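PDB 3F67: putative dienelactone hydrolase from Klebsiella pneumoniae subsp. pneumoniae MGH 78578, which is probably a hydrolase of the dienelactone hydrolase family, acting on ester bonds through an alpha/beta-hydrolase fold, although its natural substrate is not established. Local coordinates for residues H160-A165 against E189-A194; G147-E152 against Q185-T190; P19-R24 against D50-L55; P33-V38 against E58-I63. One frame throughout, in Å; residues are numbered along the deposited sequence. Where two conformers were deposited one is given.

In the fold
The four contacts fall into two pairs on opposite sides of the centre of an alpha/beta-hydrolase fold. Contacts 3 and 4, with centres 7 Å apart, share the unit of strand 32-38, helix 46-57 and strand 61-65: Ala62 of contact 4 gives its N-H to the Ala23 carbonyl of contact 3. Contacts 1 and 2, equally close, both use helix 185-197 and are tied by Val162 N to Leu149 O. About 26 Å separates the centres of contacts 1 and 4. Between the pairs runs strand 116-122, leading to a probable nucleophile elbow at Cys123, which with His212 and Asp180 resembles a Cys-His-Asp triad. Val37 of contact 4 and Val188 of contact 2 lie near this putative site without touching it.

Contact 1: H160-A165 against E189-A194; sequences HPVDIA and ETMRQA
Selenomethionine Met191 reaches from helix 185-197 to the short helical turn at 161-164, and its path defines much of this contact. CB leaves the helix with CG anti to the backbone N (chi1 -179°), and a bend at the next torsion (chi2 68°) carries the selenium across to the other segment. There SE lies 3.6 Å from the backbone N of Val162. The terminal CE goes further and packs against the pyrrolidine ring, 3.6 Å from Pro161 CB. Val162 has two conformers; in the one described, CG1 touches SE and also meets Thr190 CG2 at 3.8 Å, the two side chains crossing obliquely. One turn further along the helix, Ala194 CB faces the Val162 carbonyl oxygen at 3.6 Å and meets Ala165 CB at 3.8 Å, two small methyls that let the backbones come close. Behind the contact, His160 N donates to the anti lone pair of Asp163 OD2 (2.9 Å, 178° at the hydrogen), closing the start of the turn; Lys153 forms a salt bridge with the same oxygen. Trp130 of helix 124-133 packs on both Pro161 and Met191. This is apolar helix-to-turn packing in the outer layer of an alpha-beta-alpha sandwich.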
loop_
_atom_site.group_PDB
_atom_site.type_symbol
_atom_site.label_atom_id
_atom_site.label_comp_id
_atom_site.label_asym_id
_atom_site.label_seq_id
_atom_site.Cartn_x
_atom_site.Cartn_y
_atom_site.Cartn_z
ATOM N N HIS A 160 -13.125 2.528 -8.069
ATOM C CA HIS A 160 -12.511 1.364 -7.411
ATOM C C HIS A 160 -11.564 0.674 -8.377
ATOM O O HIS A 160 -11.523 1.037 -9.563
ATOM C CB HIS A 160 -13.636 0.420 -6.951
ATOM C CG HIS A 160 -14.437 0.995 -5.831
ATOM N ND1 HIS A 160 -13.863 1.367 -4.625
ATOM C CD2 HIS A 160 -15.748 1.325 -5.744
ATOM C CE1 HIS A 160 -14.796 1.869 -3.836
ATOM N NE2 HIS A 160 -15.950 1.854 -4.492
ATOM N N PRO A 161 -10.748 -0.265 -7.883
ATOM C CA PRO A 161 -9.776 -0.895 -8.756
ATOM C C PRO A 161 -10.388 -1.432 -10.062
ATOM O O PRO A 161 -9.746 -1.322 -11.117
ATOM C CB PRO A 161 -9.137 -1.985 -7.856
ATOM C CG PRO A 161 -9.176 -1.317 -6.457
ATOM C CD PRO A 161 -10.538 -0.619 -6.451
ATOM N N VAL A 162 -11.614 -1.969 -10.011
ATOM C CA VAL A 162 -12.200 -2.514 -11.252
ATOM C C VAL A 162 -12.293 -1.421 -12.302
ATOM O O VAL A 162 -12.105 -1.694 -13.475
ATOM C CB VAL A 162 -13.581 -3.172 -11.061
ATOM C CG1 VAL A 162 -13.449 -4.545 -10.371
ATOM C CG2 VAL A 162 -14.523 -2.243 -10.331
ATOM N N ASP A 163 -12.545 -0.182 -11.862
ATOM C CA ASP A 163 -12.747 0.978 -12.807
ATOM C C ASP A 163 -11.466 1.493 -13.464
ATOM O O ASP A 163 -11.504 2.138 -14.530
ATOM C CB ASP A 163 -13.387 2.161 -12.058
ATOM C CG ASP A 163 -14.701 1.821 -11.471
ATOM O OD1 ASP A 163 -15.590 1.302 -12.213
ATOM O OD2 ASP A 163 -14.882 2.031 -10.262
ATOM N N ILE A 164 -10.326 1.252 -12.802
ATOM C CA ILE A 164 -9.069 1.856 -13.254
ATOM C C ILE A 164 -8.121 0.872 -13.861
ATOM O O ILE A 164 -7.050 1.253 -14.307
ATOM C CB ILE A 164 -8.381 2.703 -12.141
ATOM C CG1 ILE A 164 -8.210 1.939 -10.818
ATOM C CG2 ILE A 164 -9.251 3.900 -11.861
ATOM C CD1 ILE A 164 -7.139 0.855 -10.810
ATOM N N ALA A 165 -8.538 -0.402 -13.923
ATOM C CA ALA A 165 -7.692 -1.441 -14.503
ATOM C C ALA A 165 -7.225 -0.964 -15.886
ATOM O O ALA A 165 -6.083 -1.126 -16.320
ATOM C CB ALA A 165 -8.464 -2.801 -14.584
ATOM N N GLU A 189 -12.988 -12.309 -9.375
ATOM C CA GLU A 189 -13.307 -12.614 -10.771
ATOM C C GLU A 189 -13.649 -11.353 -11.585
ATOM O O GLU A 189 -13.216 -11.207 -12.738
ATOM C CB GLU A 189 -14.443 -13.653 -10.863
ATOM C CG GLU A 189 -14.915 -13.954 -12.279
ATOM C CD GLU A 189 -13.839 -14.536 -13.222
ATOM O OE1 GLU A 189 -12.795 -15.051 -12.768
ATOM O OE2 GLU A 189 -14.094 -14.512 -14.444
ATOM N N THR A 190 -14.444 -10.465 -11.001
ATOM C CA THR A 190 -14.769 -9.210 -11.674
ATOM C C THR A 190 -13.481 -8.449 -11.987
ATOM O O THR A 190 -13.316 -7.916 -13.081
ATOM C CB THR A 190 -15.713 -8.332 -10.802
ATOM O OG1 THR A 190 -16.899 -9.084 -10.513
ATOM C CG2 THR A 190 -16.090 -7.055 -11.506
HETATM N N MSE A 191 -12.559 -8.421 -11.029
HETATM C CA MSE A 191 -11.314 -7.709 -11.253
HETATM C C MSE A 191 -10.455 -8.393 -12.330
HETATM O O MSE A 191 -9.861 -7.712 -13.188
HETATM C CB MSE A 191 -10.516 -7.613 -9.938
HETATM C CG MSE A 191 -9.227 -6.855 -10.129
HETATM SE SE MSE A 191 -9.588 -4.947 -10.495
HETATM C CE MSE A 191 -7.797 -4.259 -10.318
ATOM N N ARG A 192 -10.427 -9.725 -12.327
ATOM C CA ARG A 192 -9.703 -10.447 -13.371
ATOM C C ARG A 192 -10.282 -10.173 -14.746
ATOM O O ARG A 192 -9.522 -10.067 -15.709
ATOM C CB ARG A 192 -9.662 -11.965 -13.105
ATOM C CG ARG A 192 -8.712 -12.302 -11.953
ATOM C CD ARG A 192 -8.804 -13.779 -11.564
ATOM N NE ARG A 192 -7.689 -14.124 -10.667
ATOM C CZ ARG A 192 -7.727 -15.106 -9.774
ATOM N NH1 ARG A 192 -8.824 -15.852 -9.609
ATOM N NH2 ARG A 192 -6.663 -15.357 -9.050
ATOM N N GLN A 193 -11.612 -10.053 -14.846
ATOM C CA GLN A 193 -12.235 -9.677 -16.101
ATOM C C GLN A 193 -11.761 -8.291 -16.518
ATOM O O GLN A 193 -11.476 -8.088 -17.702
ATOM C CB GLN A 193 -13.778 -9.717 -16.043
ATOM C CG GLN A 193 -14.362 -11.103 -15.974
ATOM C CD GLN A 193 -15.899 -11.077 -15.996
ATOM O OE1 GLN A 193 -16.526 -9.997 -15.985
ATOM N NE2 GLN A 193 -16.505 -12.253 -15.953
ATOM N N ALA A 194 -11.690 -7.363 -15.569
ATOM C CA ALA A 194 -11.323 -5.986 -15.867
ATOM C C ALA A 194 -9.853 -5.949 -16.349
ATOM O O ALA A 194 -9.530 -5.266 -17.316
ATOM C CB ALA A 194 -11.514 -5.095 -14.630
#

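Contact 2: G147-E152 against Q185-T190; sequences GKLVGE and QDTVET
Leu149 has CG anti to its carbonyl carbon (chi1 -63°), which sends the methyl CD1 to the backbone of helix 185-197. Thr187 answers with OG1 set between its own backbone N and carbonyl carbon (chi1 77°); this rotation turns the hydroxyl to a water and to the Pro184 carbonyl, while CG2 lies beside the backbone N, 3.9 Å from Val150 CG2. Leu149 CD1 rests 3.8 Å from the Thr187 carbonyl oxygen and 3.9 Å from Val188 CA, with Val188 CG2 slightly further off. The neighbouring Val150 is modelled away from the staggered positions, and the placement of its CG2 is less certain. The 3.4 Å from that atom to Thr187 CB, tighter than ordinary van der Waals contact, should therefore be read with caution; the two side chains run past each other in opposite directions. The water supplies the polar link. It accepts from Leu149 N at 2.8 Å and donates to Thr187 OG1 at 2.9 Å, bridging the loop backbone to the first turn of the helix. The hydrogen bond of Thr187 OG1 to Pro184 helps fix its rotation. The loop follows strand 141-145 and is flanked by helix 161-164, where Pro161 touches Leu149 and Val162 touches Val150. Trp130 of helix 124-133 also packs on Leu149, while Val188 turns to Ile204 of strand 202-207.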
loop_
_atom_site.group_PDB
_atom_site.type_symbol
_atom_site.label_atom_id
_atom_site.label_comp_id
_atom_site.label_asym_id
_atom_site.label_seq_id
_atom_site.Cartn_x
_atom_site.Cartn_y
_atom_site.Cartn_z
ATOM N N GLY A 147 -6.839 -5.591 -0.851
ATOM C CA GLY A 147 -7.510 -4.302 -1.050
ATOM C C GLY A 147 -8.857 -4.524 -1.748
ATOM O O GLY A 147 -8.932 -5.251 -2.754
ATOM N N LYS A 148 -9.908 -3.881 -1.239
ATOM C CA LYS A 148 -11.239 -3.934 -1.859
ATOM C C LYS A 148 -11.177 -3.610 -3.338
ATOM O O LYS A 148 -10.546 -2.615 -3.719
ATOM C CB LYS A 148 -12.158 -2.893 -1.206
ATOM C CG LYS A 148 -13.436 -2.692 -1.980
ATOM C CD LYS A 148 -14.057 -1.293 -1.749
ATOM C CE LYS A 148 -13.902 -0.912 -0.314
ATOM N NZ LYS A 148 -14.406 -2.033 0.529
ATOM N N LEU A 149 -11.849 -4.423 -4.167
ATOM C CA LEU A 149 -11.780 -4.297 -5.636
ATOM C C LEU A 149 -12.994 -3.646 -6.301
ATOM O O LEU A 149 -12.874 -2.999 -7.357
ATOM C CB LEU A 149 -11.626 -5.706 -6.224
ATOM C CG LEU A 149 -10.292 -6.371 -5.775
ATOM C CD1 LEU A 149 -10.353 -7.852 -6.199
ATOM C CD2 LEU A 149 -9.019 -5.717 -6.420
ATOM N N VAL A 150 -14.149 -3.892 -5.705
ATOM C CA VAL A 150 -15.441 -3.408 -6.222
ATOM C C VAL A 150 -16.175 -2.830 -5.040
ATOM O O VAL A 150 -15.884 -3.109 -3.872
ATOM C CB VAL A 150 -16.334 -4.521 -6.942
ATOM C CG1 VAL A 150 -16.810 -4.010 -8.272
ATOM C CG2 VAL A 150 -15.623 -5.742 -7.195
ATOM N N GLY A 151 -17.070 -1.908 -5.312
ATOM C CA GLY A 151 -17.696 -1.210 -4.215
ATOM C C GLY A 151 -18.758 -0.281 -4.769
ATOM O O GLY A 151 -18.842 -0.024 -5.976
ATOM N N GLU A 152 -19.554 0.245 -3.873
ATOM C CA GLU A 152 -20.422 1.355 -4.245
ATOM C C GLU A 152 -19.513 2.578 -4.204
ATOM O O GLU A 152 -18.480 2.576 -3.525
ATOM C CB GLU A 152 -21.605 1.517 -3.287
ATOM C CG GLU A 152 -21.218 1.856 -1.842
ATOM C CD GLU A 152 -22.345 2.569 -1.070
ATOM O OE1 GLU A 152 -23.478 2.748 -1.616
ATOM O OE2 GLU A 152 -22.086 2.953 0.107
ATOM N N GLN A 185 -14.708 -14.000 -3.515
ATOM C CA GLN A 185 -14.053 -14.431 -4.725
ATOM C C GLN A 185 -14.743 -13.996 -6.029
ATOM O O GLN A 185 -14.084 -13.879 -7.062
ATOM C CB GLN A 185 -13.764 -15.947 -4.694
ATOM C CG GLN A 185 -12.811 -16.309 -3.570
ATOM C CD GLN A 185 -11.542 -15.465 -3.625
ATOM O OE1 GLN A 185 -10.780 -15.552 -4.576
ATOM N NE2 GLN A 185 -11.337 -14.622 -2.613
ATOM N N ASP A 186 -16.051 -13.752 -5.992
ATOM C CA ASP A 186 -16.723 -13.260 -7.186
ATOM C C ASP A 186 -16.104 -11.902 -7.584
ATOM O O ASP A 186 -15.942 -11.613 -8.777
ATOM C CB ASP A 186 -18.234 -13.143 -6.953
ATOM C CG ASP A 186 -18.983 -14.428 -7.266
ATOM O OD1 ASP A 186 -18.441 -15.258 -8.035
ATOM O OD2 ASP A 186 -20.121 -14.604 -6.766
ATOM N N THR A 187 -15.751 -11.091 -6.586
ATOM C CA THR A 187 -15.159 -9.754 -6.840
ATOM C C THR A 187 -13.754 -9.865 -7.406
ATOM O O THR A 187 -13.365 -9.043 -8.240
ATOM C CB THR A 187 -15.180 -8.765 -5.625
ATOM O OG1 THR A 187 -14.145 -9.078 -4.652
ATOM C CG2 THR A 187 -16.574 -8.732 -4.954
ATOM N N VAL A 188 -13.017 -10.895 -6.988
ATOM C CA VAL A 188 -11.713 -11.184 -7.592
ATOM C C VAL A 188 -11.927 -11.550 -9.081
ATOM O O VAL A 188 -11.146 -11.128 -9.975
ATOM C CB VAL A 188 -10.972 -12.310 -6.801
ATOM C CG1 VAL A 188 -9.743 -12.861 -7.564
ATOM C CG2 VAL A 188 -10.578 -11.836 -5.378
ATOM N N GLU A 189 -12.988 -12.309 -9.375
ATOM C CA GLU A 189 -13.307 -12.614 -10.771
ATOM C C GLU A 189 -13.649 -11.353 -11.585
ATOM O O GLU A 189 -13.216 -11.207 -12.738
ATOM C CB GLU A 189 -14.443 -13.653 -10.863
ATOM C CG GLU A 189 -14.915 -13.954 -12.279
ATOM C CD GLU A 189 -13.839 -14.536 -13.222
ATOM O OE1 GLU A 189 -12.795 -15.051 -12.768
ATOM O OE2 GLU A 189 -14.094 -14.512 -14.444
ATOM N N THR A 190 -14.444 -10.465 -11.001
ATOM C CA THR A 190 -14.769 -9.210 -11.674
ATOM C C THR A 190 -13.481 -8.449 -11.987
ATOM O O THR A 190 -13.316 -7.916 -13.081
ATOM C CB THR A 190 -15.713 -8.332 -10.802
ATOM O OG1 THR A 190 -16.899 -9.084 -10.513
ATOM C CG2 THR A 190 -16.090 -7.055 -11.506
HETATM O O HOH W 1 -13.708 -6.458 -3.554
#

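Contact 3: P19-R24 against D50-L55; sequences PAYHAR and DLCRRL
The polar part of this contact is a hydrogen bond from Arg53 NH1 to Tyr21 OH, 3.0 Å long with 161° at the hydrogen. The hydroxyl oxygen lies at the edge of the guanidinium, in its plane, while the phenol ring stands almost perpendicular to that plane (87°). Arg53 CG and CD pass alongside the Tyr21 OH oxygen, CD at 3.5 Å, and a bend at chi3 turns the guanidinium back so that NH1 reaches it and one face lies over Asp50 CA. The other amino group, NH2, forms a salt bridge with Glu46; both terminal nitrogens thus have a partner, which should restrict rotation.

Apolar packing fills the rest. Cys52 CB approaches the Tyr21 ring at its edge, 3.9 Å from CD2. Further along strand 16-25, Ala23 CB lies against the helix backbone, 3.6 Å from the Cys52 carbonyl oxygen and 3.9 Å from Arg53 CA. Such a small residue suits the close approach, the short axes running 6.9 Å apart at their nearest and only 23° from parallel. Cys52 also touches Ala64 of the adjacent strand 61-65 and Val37 of strand 32-38 beyond it. The helix runs along strand 16-25 and against the parallel strands 32-38 and 61-65 that it connects, as in the alpha-beta-alpha layering of alpha/beta-hydrolases.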
loop_
_atom_site.group_PDB
_atom_site.type_symbol
_atom_site.label_atom_id
_atom_site.label_comp_id
_atom_site.label_asym_id
_atom_site.label_seq_id
_atom_site.Cartn_x
_atom_site.Cartn_y
_atom_site.Cartn_z
ATOM N N PRO A 19 3.378 13.785 8.646
ATOM C CA PRO A 19 4.322 12.898 9.336
ATOM C C PRO A 19 4.538 11.640 8.531
ATOM O O PRO A 19 3.618 11.173 7.846
ATOM C CB PRO A 19 3.576 12.505 10.638
ATOM C CG PRO A 19 2.563 13.580 10.800
ATOM C CD PRO A 19 2.152 13.985 9.419
ATOM N N ALA A 20 5.741 11.093 8.644
ATOM C CA ALA A 20 6.043 9.801 7.992
ATOM C C ALA A 20 7.151 9.103 8.718
ATOM O O ALA A 20 8.026 9.748 9.298
ATOM C CB ALA A 20 6.426 9.995 6.535
ATOM N N TYR A 21 7.136 7.783 8.634
ATOM C CA TYR A 21 8.227 6.984 9.200
ATOM C C TYR A 21 9.045 6.491 8.014
ATOM O O TYR A 21 8.478 6.200 6.957
ATOM C CB TYR A 21 7.612 5.777 9.917
ATOM C CG TYR A 21 8.641 4.873 10.605
ATOM C CD1 TYR A 21 9.239 5.259 11.810
ATOM C CD2 TYR A 21 8.966 3.641 10.060
ATOM C CE1 TYR A 21 10.192 4.417 12.438
ATOM C CE2 TYR A 21 9.869 2.793 10.676
ATOM C CZ TYR A 21 10.481 3.194 11.862
ATOM O OH TYR A 21 11.388 2.362 12.475
ATOM N N HIS A 22 10.354 6.398 8.172
ATOM C CA HIS A 22 11.187 5.858 7.087
ATOM C C HIS A 22 12.291 4.973 7.617
ATOM O O HIS A 22 12.779 5.182 8.736
ATOM C CB HIS A 22 11.762 6.985 6.171
ATOM C CG HIS A 22 12.656 7.952 6.890
ATOM N ND1 HIS A 22 14.033 7.867 6.870
ATOM C CD2 HIS A 22 12.358 9.018 7.673
ATOM C CE1 HIS A 22 14.544 8.823 7.632
ATOM N NE2 HIS A 22 13.550 9.549 8.115
ATOM N N ALA A 23 12.674 3.983 6.825
ATOM C CA ALA A 23 13.758 3.061 7.204
ATOM C C ALA A 23 14.559 2.781 5.951
ATOM O O ALA A 23 13.990 2.717 4.846
ATOM C CB ALA A 23 13.161 1.698 7.757
ATOM N N ARG A 24 15.861 2.541 6.120
ATOM C CA ARG A 24 16.700 2.236 4.952
ATOM C C ARG A 24 17.941 1.481 5.404
ATOM O O ARG A 24 18.270 1.502 6.599
ATOM C CB ARG A 24 17.174 3.543 4.301
ATOM C CG ARG A 24 18.136 4.334 5.205
ATOM C CD ARG A 24 18.425 5.695 4.574
ATOM N NE ARG A 24 17.290 6.620 4.766
ATOM C CZ ARG A 24 17.170 7.782 4.108
ATOM N NH1 ARG A 24 18.109 8.152 3.225
ATOM N NH2 ARG A 24 16.123 8.572 4.333
ATOM N N ASP A 50 7.293 -1.680 11.673
ATOM C CA ASP A 50 7.997 -2.985 11.568
ATOM C C ASP A 50 8.149 -3.397 10.087
ATOM O O ASP A 50 9.241 -3.798 9.663
ATOM C CB ASP A 50 7.197 -4.041 12.361
ATOM C CG ASP A 50 7.874 -5.398 12.461
ATOM O OD1 ASP A 50 9.109 -5.505 12.303
ATOM O OD2 ASP A 50 7.128 -6.366 12.770
ATOM N N LEU A 51 7.069 -3.300 9.302
ATOM C CA LEU A 51 7.155 -3.617 7.891
ATOM C C LEU A 51 8.173 -2.736 7.149
ATOM O O LEU A 51 8.874 -3.246 6.273
ATOM C CB LEU A 51 5.756 -3.540 7.219
ATOM C CG LEU A 51 4.737 -4.562 7.810
ATOM C CD1 LEU A 51 3.444 -4.424 7.029
ATOM C CD2 LEU A 51 5.226 -6.022 7.790
ATOM N N CYS A 52 8.235 -1.426 7.455
ATOM C CA CYS A 52 9.217 -0.542 6.799
ATOM C C CYS A 52 10.626 -1.034 7.143
ATOM O O CYS A 52 11.517 -1.089 6.284
ATOM C CB CYS A 52 9.067 0.899 7.319
ATOM S SG CYS A 52 7.570 1.705 6.653
ATOM N N ARG A 53 10.829 -1.404 8.412
ATOM C CA ARG A 53 12.151 -1.902 8.811
ATOM C C ARG A 53 12.503 -3.230 8.095
ATOM O O ARG A 53 13.661 -3.414 7.676
ATOM C CB ARG A 53 12.221 -2.091 10.326
ATOM C CG ARG A 53 12.195 -0.758 11.048
ATOM C CD ARG A 53 12.457 -0.938 12.529
ATOM N NE ARG A 53 11.461 -1.734 13.268
ATOM C CZ ARG A 53 10.405 -1.256 13.905
ATOM N NH1 ARG A 53 10.109 0.045 13.860
ATOM N NH2 ARG A 53 9.622 -2.120 14.600
ATOM N N ARG A 54 11.507 -4.119 7.934
ATOM C CA ARG A 54 11.725 -5.391 7.225
ATOM C C ARG A 54 12.091 -5.151 5.763
ATOM O O ARG A 54 12.987 -5.830 5.211
ATOM C CB ARG A 54 10.503 -6.312 7.380
ATOM C CG ARG A 54 10.386 -6.831 8.823
ATOM C CD ARG A 54 9.161 -7.687 9.007
ATOM N NE ARG A 54 9.074 -8.750 8.000
ATOM C CZ ARG A 54 7.952 -9.376 7.679
ATOM N NH1 ARG A 54 6.835 -9.104 8.341
ATOM N NH2 ARG A 54 7.971 -10.351 6.743
ATOM N N LEU A 55 11.447 -4.163 5.150
ATOM C CA LEU A 55 11.803 -3.792 3.754
ATOM C C LEU A 55 13.202 -3.192 3.663
ATOM O O LEU A 55 13.949 -3.460 2.695
ATOM C CB LEU A 55 10.766 -2.801 3.188
ATOM C CG LEU A 55 9.417 -3.463 2.804
ATOM C CD1 LEU A 55 8.306 -2.406 2.604
ATOM C CD2 LEU A 55 9.581 -4.318 1.533
#

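Contact 4: P33-V38 against E58-I63; sequences PIVIVV and EGYLAI
Pro33 and Tyr60 meet where two neighbouring parallel strands begin, in the beta-alpha-beta unit of strand 32-38, helix 46-57 and strand 61-65 within the alpha/beta-hydrolase sheet. Four backbone hydrogen bonds join the strands, from Leu61 N to Pro33 O at one end to Val37 N to Ile63 O at the other. Tyr60 has CG anti to its carbonyl carbon (chi1 -66°), and its side chain crosses that of Pro33 at about a right angle, with Pro33 CG 3.6 Å from Tyr60 CD1. Val35 has CG1 anti to its backbone N (chi1 180°), and this rotation sets CG2 over one face of the tyrosine ring, 3.5 Å from Tyr60 CD1. Tyr60 is thus gripped by two side chains of the neighbouring strand, and Leu235 and Phe238 of helix 224-238 also touch it.

Side chains then alternate between the two faces of the sheet. Ile34, Leu61, Ile36 and Ile63 share the face covered by helix 93-108. There Ile34 CG2 meets Ile63 CD1 at 4.2 Å. Val35, Val37 and Ala62 take the other face, under Leu55 of helix 46-57, and Val37 CG2 comes 4.3 Å from Ala62 CB. That helix ends in a Schellman motif whose Gly59 adopts a positive phi (110°), turning the chain into the second strand. At this turn, the Gly59 carbonyl oxygen sits 3.8 Å from Pro33 CD.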
loop_
_atom_site.group_PDB
_atom_site.type_symbol
_atom_site.label_atom_id
_atom_site.label_comp_id
_atom_site.label_asym_id
_atom_site.label_seq_id
_atom_site.Cartn_x
_atom_site.Cartn_y
_atom_site.Cartn_z
ATOM N N PRO A 33 16.350 2.024 -4.269
ATOM C CA PRO A 33 14.951 1.800 -4.695
ATOM C C PRO A 33 14.016 2.184 -3.532
ATOM O O PRO A 33 14.358 1.945 -2.324
ATOM C CB PRO A 33 14.895 0.268 -4.964
ATOM C CG PRO A 33 16.033 -0.303 -4.092
ATOM C CD PRO A 33 17.087 0.757 -3.949
ATOM N N ILE A 34 12.858 2.761 -3.861
ATOM C CA ILE A 34 11.945 3.303 -2.856
ATOM C C ILE A 34 10.724 2.410 -2.782
ATOM O O ILE A 34 10.141 2.106 -3.831
ATOM C CB ILE A 34 11.450 4.703 -3.310
ATOM C CG1 ILE A 34 12.653 5.661 -3.510
ATOM C CG2 ILE A 34 10.361 5.252 -2.354
ATOM C CD1 ILE A 34 12.341 6.777 -4.476
ATOM N N VAL A 35 10.312 2.018 -1.568
ATOM C CA VAL A 35 8.989 1.393 -1.434
ATOM C C VAL A 35 8.127 2.313 -0.562
ATOM O O VAL A 35 8.379 2.456 0.655
ATOM C CB VAL A 35 9.039 -0.044 -0.828
ATOM C CG1 VAL A 35 7.595 -0.624 -0.712
ATOM C CG2 VAL A 35 9.935 -0.955 -1.672
ATOM N N ILE A 36 7.103 2.898 -1.165
ATOM C CA ILE A 36 6.096 3.618 -0.338
ATOM C C ILE A 36 5.212 2.528 0.291
ATOM O O ILE A 36 4.795 1.601 -0.407
ATOM C CB ILE A 36 5.290 4.500 -1.213
ATOM C CG1 ILE A 36 6.193 5.613 -1.833
ATOM C CG2 ILE A 36 4.121 5.148 -0.411
ATOM C CD1 ILE A 36 5.389 6.528 -2.771
ATOM N N VAL A 37 4.962 2.619 1.596
ATOM C CA VAL A 37 4.208 1.583 2.306
ATOM C C VAL A 37 2.888 2.234 2.728
ATOM O O VAL A 37 2.898 3.240 3.482
ATOM C CB VAL A 37 4.965 1.125 3.567
ATOM C CG1 VAL A 37 4.103 0.115 4.349
ATOM C CG2 VAL A 37 6.303 0.430 3.159
ATOM N N VAL A 38 1.761 1.689 2.254
ATOM C CA VAL A 38 0.464 2.327 2.565
ATOM C C VAL A 38 -0.258 1.586 3.680
ATOM O O VAL A 38 -0.544 0.377 3.571
ATOM C CB VAL A 38 -0.484 2.399 1.357
ATOM C CG1 VAL A 38 -1.686 3.376 1.653
ATOM C CG2 VAL A 38 0.242 2.844 0.090
ATOM N N GLU A 58 15.937 -5.557 3.361
ATOM C CA GLU A 58 16.083 -6.105 1.992
ATOM C C GLU A 58 16.749 -5.171 1.016
ATOM O O GLU A 58 16.953 -5.545 -0.165
ATOM C CB GLU A 58 14.711 -6.516 1.418
ATOM C CG GLU A 58 13.947 -7.517 2.300
ATOM C CD GLU A 58 14.560 -8.917 2.317
ATOM O OE1 GLU A 58 15.472 -9.204 1.512
ATOM O OE2 GLU A 58 14.122 -9.736 3.147
ATOM N N GLY A 59 17.031 -3.939 1.466
ATOM C CA GLY A 59 17.752 -2.963 0.645
ATOM C C GLY A 59 16.950 -1.775 0.139
ATOM O O GLY A 59 17.494 -0.971 -0.635
ATOM N N TYR A 60 15.709 -1.631 0.621
ATOM C CA TYR A 60 14.812 -0.564 0.175
ATOM C C TYR A 60 14.794 0.634 1.147
ATOM O O TYR A 60 15.003 0.467 2.369
ATOM C CB TYR A 60 13.367 -1.106 0.066
ATOM C CG TYR A 60 13.260 -2.122 -1.017
ATOM C CD1 TYR A 60 13.253 -1.705 -2.376
ATOM C CD2 TYR A 60 13.187 -3.488 -0.737
ATOM C CE1 TYR A 60 13.215 -2.644 -3.410
ATOM C CE2 TYR A 60 13.131 -4.410 -1.768
ATOM C CZ TYR A 60 13.127 -3.981 -3.093
ATOM O OH TYR A 60 13.088 -4.884 -4.116
ATOM N N LEU A 61 14.590 1.821 0.581
ATOM C CA LEU A 61 14.165 3.016 1.366
ATOM C C LEU A 61 12.650 2.894 1.458
ATOM O O LEU A 61 11.926 3.133 0.470
ATOM C CB LEU A 61 14.575 4.327 0.664
ATOM C CG LEU A 61 13.897 5.635 1.172
ATOM C CD1 LEU A 61 14.138 5.783 2.677
ATOM C CD2 LEU A 61 14.503 6.844 0.378
ATOM N N ALA A 62 12.162 2.503 2.630
ATOM C CA ALA A 62 10.727 2.262 2.800
ATOM C C ALA A 62 10.140 3.409 3.593
ATOM O O ALA A 62 10.689 3.800 4.650
ATOM C CB ALA A 62 10.509 0.939 3.598
ATOM N N ILE A 63 9.045 3.946 3.102
ATOM C CA ILE A 63 8.470 5.203 3.710
ATOM C C ILE A 63 6.982 5.010 3.919
ATOM O O ILE A 63 6.282 4.671 2.964
ATOM C CB ILE A 63 8.684 6.439 2.778
ATOM C CG1 ILE A 63 10.183 6.645 2.513
ATOM C CG2 ILE A 63 8.101 7.713 3.453
ATOM C CD1 ILE A 63 10.436 7.471 1.210
#